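Long-range contact in DNA-binding protein HU (Thermus thermophilus HB8, PDB 5EKA), which binds and wraps DNA as a histone-like homodimer, stabilizing it against denaturation under extreme environmental conditions: residues R58-R63 with T79-F84. Sequence-based numbering, arbitrary orientation. Where two conformers were deposited one is given.
Sequences RKRKAR and TQYPAF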
ATOM      1  N   ARG A  58      -2.737  10.517 -10.206  1.00 25.41           N
ATOM      2  CA  ARG A  58      -2.726  11.972 -10.300  1.00 27.63           C
ATOM      3  C   ARG A  58      -2.284  12.391 -11.661  1.00 28.75           C
ATOM      4  O   ARG A  58      -1.573  11.648 -12.328  1.00 27.16           O
ATOM      5  CB  ARG A  58      -1.839  12.545  -9.223  1.00 28.62           C
ATOM      6  CG  ARG A  58      -2.455  12.310  -7.868  1.00 28.10           C
ATOM      7  CD  ARG A  58      -1.733  13.058  -6.760  1.00 30.30           C
ATOM      8  NE  ARG A  58      -2.194  12.555  -5.460  1.00 30.83           N
ATOM      9  CZ  ARG A  58      -1.543  12.667  -4.302  1.00 31.57           C
ATOM     10  NH1 ARG A  58      -0.352  13.261  -4.224  1.00 31.66           N
ATOM     11  NH2 ARG A  58      -2.085  12.149  -3.208  1.00 31.59           N
ATOM     12  N   LYS A  59      -2.750  13.556 -12.098  1.00 30.88           N
ATOM     13  CA  LYS A  59      -2.395  14.059 -13.413  1.00 33.82           C
ATOM     14  C   LYS A  59      -1.528  15.331 -13.376  1.00 35.41           C
ATOM     15  O   LYS A  59      -1.608  16.154 -12.462  1.00 35.72           O
ATOM     16  CB  LYS A  59      -3.664  14.273 -14.229  1.00 36.82           C
ATOM     17  CG  LYS A  59      -4.344  12.978 -14.617  1.00 38.94           C
ATOM     18  CD  LYS A  59      -5.710  13.175 -15.258  1.00 43.50           C
ATOM     19  CE  LYS A  59      -6.693  12.079 -14.851  1.00 43.57           C
ATOM     20  NZ  LYS A  59      -6.261  10.695 -15.208  1.00 46.01           N
ATOM     21  N   ARG A  60      -0.635  15.429 -14.347  1.00 44.60           N
ATOM     22  CA  ARG A  60       0.073  16.655 -14.595  1.00 44.84           C
ATOM     23  C   ARG A  60      -0.405  17.126 -15.972  1.00 44.32           C
ATOM     24  O   ARG A  60      -0.322  16.386 -16.931  1.00 42.89           O
ATOM     25  CB  ARG A  60       1.584  16.410 -14.614  0.70 45.25           C
ATOM     26  CG  ARG A  60       2.123  15.474 -13.527  0.70 46.15           C
ATOM     27  CD  ARG A  60       3.652  15.509 -13.509  0.70 47.36           C
ATOM     28  NE  ARG A  60       4.273  14.592 -12.542  0.70 48.48           N
ATOM     29  CZ  ARG A  60       4.644  13.334 -12.790  0.70 48.60           C
ATOM     30  NH1 ARG A  60       4.444  12.774 -13.983  0.70 47.54           N
ATOM     31  NH2 ARG A  60       5.203  12.615 -11.816  0.70 50.16           N
ATOM     32  N   LYS A  61      -0.957  18.338 -16.031  1.00 45.90           N
ATOM     33  CA  LYS A  61      -1.398  18.946 -17.297  1.00 46.66           C
ATOM     34  C   LYS A  61      -0.205  19.194 -18.200  1.00 46.35           C
ATOM     35  O   LYS A  61       0.907  19.384 -17.721  1.00 46.00           O
ATOM     36  CB  LYS A  61      -2.095  20.285 -17.039  1.00 48.22           C
ATOM     37  CG  LYS A  61      -3.362  20.194 -16.216  1.00 49.95           C
ATOM     38  CD  LYS A  61      -3.867  21.581 -15.856  1.00 52.48           C
ATOM     39  CE  LYS A  61      -4.468  21.600 -14.456  1.00 54.48           C
ATOM     40  NZ  LYS A  61      -5.045  22.926 -14.103  1.00 56.89           N
ATOM     41  N   ALA A  62      -0.444  19.243 -19.510  1.00 46.34           N
ATOM     42  CA  ALA A  62       0.637  19.449 -20.479  1.00 47.67           C
ATOM     43  C   ALA A  62       1.445  20.727 -20.244  1.00 49.39           C
ATOM     44  O   ALA A  62       2.659  20.736 -20.432  1.00 50.54           O
ATOM     45  CB  ALA A  62       0.092  19.437 -21.905  1.00 47.81           C
ATOM     46  N   ARG A  63       0.794  21.805 -19.850  1.00 50.81           N
ATOM     47  CA  ARG A  63       1.555  23.031 -19.498  1.00 54.13           C
ATOM     48  C   ARG A  63       2.815  22.730 -18.617  1.00 55.71           C
ATOM     49  O   ARG A  63       3.955  22.817 -19.085  1.00 57.20           O
ATOM     50  CB  ARG A  63       0.634  24.091 -18.851  1.00 55.17           C
ATOM     51  CG  ARG A  63      -0.644  23.555 -18.201  1.00 55.70           C
ATOM     52  CD  ARG A  63      -1.354  24.636 -17.418  1.00 57.36           C
ATOM     53  NE  ARG A  63      -1.678  24.282 -16.025  1.00 59.41           N
ATOM     54  CZ  ARG A  63      -0.800  23.928 -15.072  1.00 59.84           C
ATOM     55  NH1 ARG A  63      -1.241  23.656 -13.843  1.00 61.55           N
ATOM     56  NH2 ARG A  63       0.508  23.818 -15.322  1.00 57.86           N
ATOM     57  N   THR A  79       1.007  13.995 -18.207  1.00 36.96           N
ATOM     58  CA  THR A  79       1.452  12.718 -17.677  1.00 35.18           C
ATOM     59  C   THR A  79       0.554  12.352 -16.513  1.00 32.36           C
ATOM     60  O   THR A  79      -0.197  13.154 -16.023  1.00 32.53           O
ATOM     61  CB  THR A  79       2.908  12.741 -17.179  1.00 36.13           C
ATOM     62  OG1 THR A  79       3.095  13.866 -16.347  1.00 39.58           O
ATOM     63  CG2 THR A  79       3.893  12.823 -18.349  1.00 39.42           C
ATOM     64  N   GLN A  80       0.593  11.090 -16.124  1.00 29.99           N
ATOM     65  CA  GLN A  80      -0.193  10.673 -14.968  1.00 28.09           C
ATOM     66  C   GLN A  80       0.584   9.632 -14.222  1.00 25.61           C
ATOM     67  O   GLN A  80       1.379   8.916 -14.814  1.00 24.54           O
ATOM     68  CB  GLN A  80      -1.584  10.192 -15.372  1.00 30.36           C
ATOM     69  CG  GLN A  80      -1.637   8.974 -16.257  1.00 30.82           C
ATOM     70  CD  GLN A  80      -3.049   8.675 -16.782  1.00 33.93           C
ATOM     71  OE1 GLN A  80      -3.789   9.573 -17.191  1.00 37.38           O
ATOM     72  NE2 GLN A  80      -3.418   7.405 -16.784  1.00 34.52           N
ATOM     73  N   TYR A  81       0.371   9.584 -12.920  1.00 23.51           N
ATOM     74  CA  TYR A  81       1.239   8.811 -12.064  1.00 22.94           C
ATOM     75  C   TYR A  81       0.510   8.357 -10.806  1.00 21.02           C
ATOM     76  O   TYR A  81      -0.495   8.958 -10.409  1.00 19.67           O
ATOM     77  CB  TYR A  81       2.473   9.621 -11.705  1.00 24.26           C
ATOM     78  CG  TYR A  81       2.179  10.889 -10.917  1.00 25.08           C
ATOM     79  CD1 TYR A  81       2.269  10.894  -9.539  1.00 26.08           C
ATOM     80  CD2 TYR A  81       1.764  12.053 -11.544  1.00 27.91           C
ATOM     81  CE1 TYR A  81       1.994  12.037  -8.808  1.00 26.47           C
ATOM     82  CE2 TYR A  81       1.488  13.206 -10.806  1.00 30.18           C
ATOM     83  CZ  TYR A  81       1.586  13.173  -9.443  1.00 29.98           C
ATOM     84  OH  TYR A  81       1.311  14.308  -8.696  1.00 32.10           O
ATOM     85  N   PRO A  82       0.988   7.255 -10.216  1.00 20.51           N
ATOM     86  CA  PRO A  82       0.316   6.779  -9.018  1.00 19.92           C
ATOM     87  C   PRO A  82       0.790   7.538  -7.788  1.00 20.32           C
ATOM     88  O   PRO A  82       1.965   7.861  -7.693  1.00 21.50           O
ATOM     89  CB  PRO A  82       0.746   5.299  -8.946  1.00 20.32           C
ATOM     90  CG  PRO A  82       2.001   5.167  -9.759  1.00 22.04           C
ATOM     91  CD  PRO A  82       2.158   6.418 -10.584  1.00 21.96           C
ATOM     92  N   ALA A  83      -0.100   7.722  -6.819  1.00 19.16           N
ATOM     93  CA  ALA A  83       0.261   8.384  -5.590  1.00 19.11           C
ATOM     94  C   ALA A  83      -0.521   7.770  -4.433  1.00 18.07           C
ATOM     95  O   ALA A  83      -1.576   7.159  -4.637  1.00 20.39           O
ATOM     96  CB  ALA A  83      -0.017   9.857  -5.683  1.00 20.54           C
ATOM     97  N   PHE A  84       0.001   7.972  -3.234  1.00 17.45           N
ATOM     98  CA  PHE A  84      -0.641   7.500  -1.990  1.00 17.05           C
ATOM     99  C   PHE A  84      -0.825   8.666  -1.046  1.00 18.19           C
ATOM    100  O   PHE A  84       0.085   9.471  -0.865  1.00 18.37           O
ATOM    101  CB  PHE A  84       0.251   6.467  -1.359  1.00 17.38           C
ATOM    102  CG  PHE A  84      -0.205   5.985  -0.031  1.00 17.18           C
ATOM    103  CD1 PHE A  84      -1.293   5.124   0.084  1.00 18.21           C
ATOM    104  CD2 PHE A  84       0.514   6.323   1.093  1.00 18.07           C
ATOM    105  CE1 PHE A  84      -1.670   4.649   1.319  1.00 18.71           C
ATOM    106  CE2 PHE A  84       0.149   5.841   2.340  1.00 19.08           C
ATOM    107  CZ  PHE A  84      -0.957   5.031   2.458  1.00 18.53           C
TER
HETATM  108  O   HOH W   1       0.278  12.447  -0.948  1.00 38.00           O
HETATM  109  O   HOH W   2       1.585  14.247  -6.056  1.00 41.07           O
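R58 and R60 hold the Y81 ring between them. In the conformer given, the R60 guanidinium stacks flat on one face of the Y81 ring, centres 4.0 Å apart and planes at 13°, a cation-pi arrangement; on the opposite face R58 CB makes a CH-pi contact, 3.9 Å from the Y81 ring centroid. Y81 CG sits between the backbone N and the carbonyl carbon (chi1 62°), which swings the ring across the neighbouring strand. Replacing Y81 by an alanine is likely to strip the R60 guanidinium of its stacking surface and leave R58 NH1 without its water bridge to the tyrosine hydroxyl. In this conformer T79 also meets the R60 group at its edge: R60 NH1 donates to T79 OG1 (2.9 Å) within the guanidinium plane. The R58 guanidinium lies over A83 CB, its NE salt-bridged to E56; one water links R58 NH1 to Y81 OH, another R58 NH2 to F84 O. On the other sheet face K59 NZ makes a weak hydrogen bond to Q80 OE1 (3.4 Å), while Q80 NE2 is hydrogen-bonded to V94 O of the second subunit. Paired backbone bonds join R58 with Y81 and R60 with T79. The antiparallel pair forms the base of the HU beta-arm, strand 53-60 lying between strands 46-49 and 79-86, with F84 leading into the aromatic dimer core.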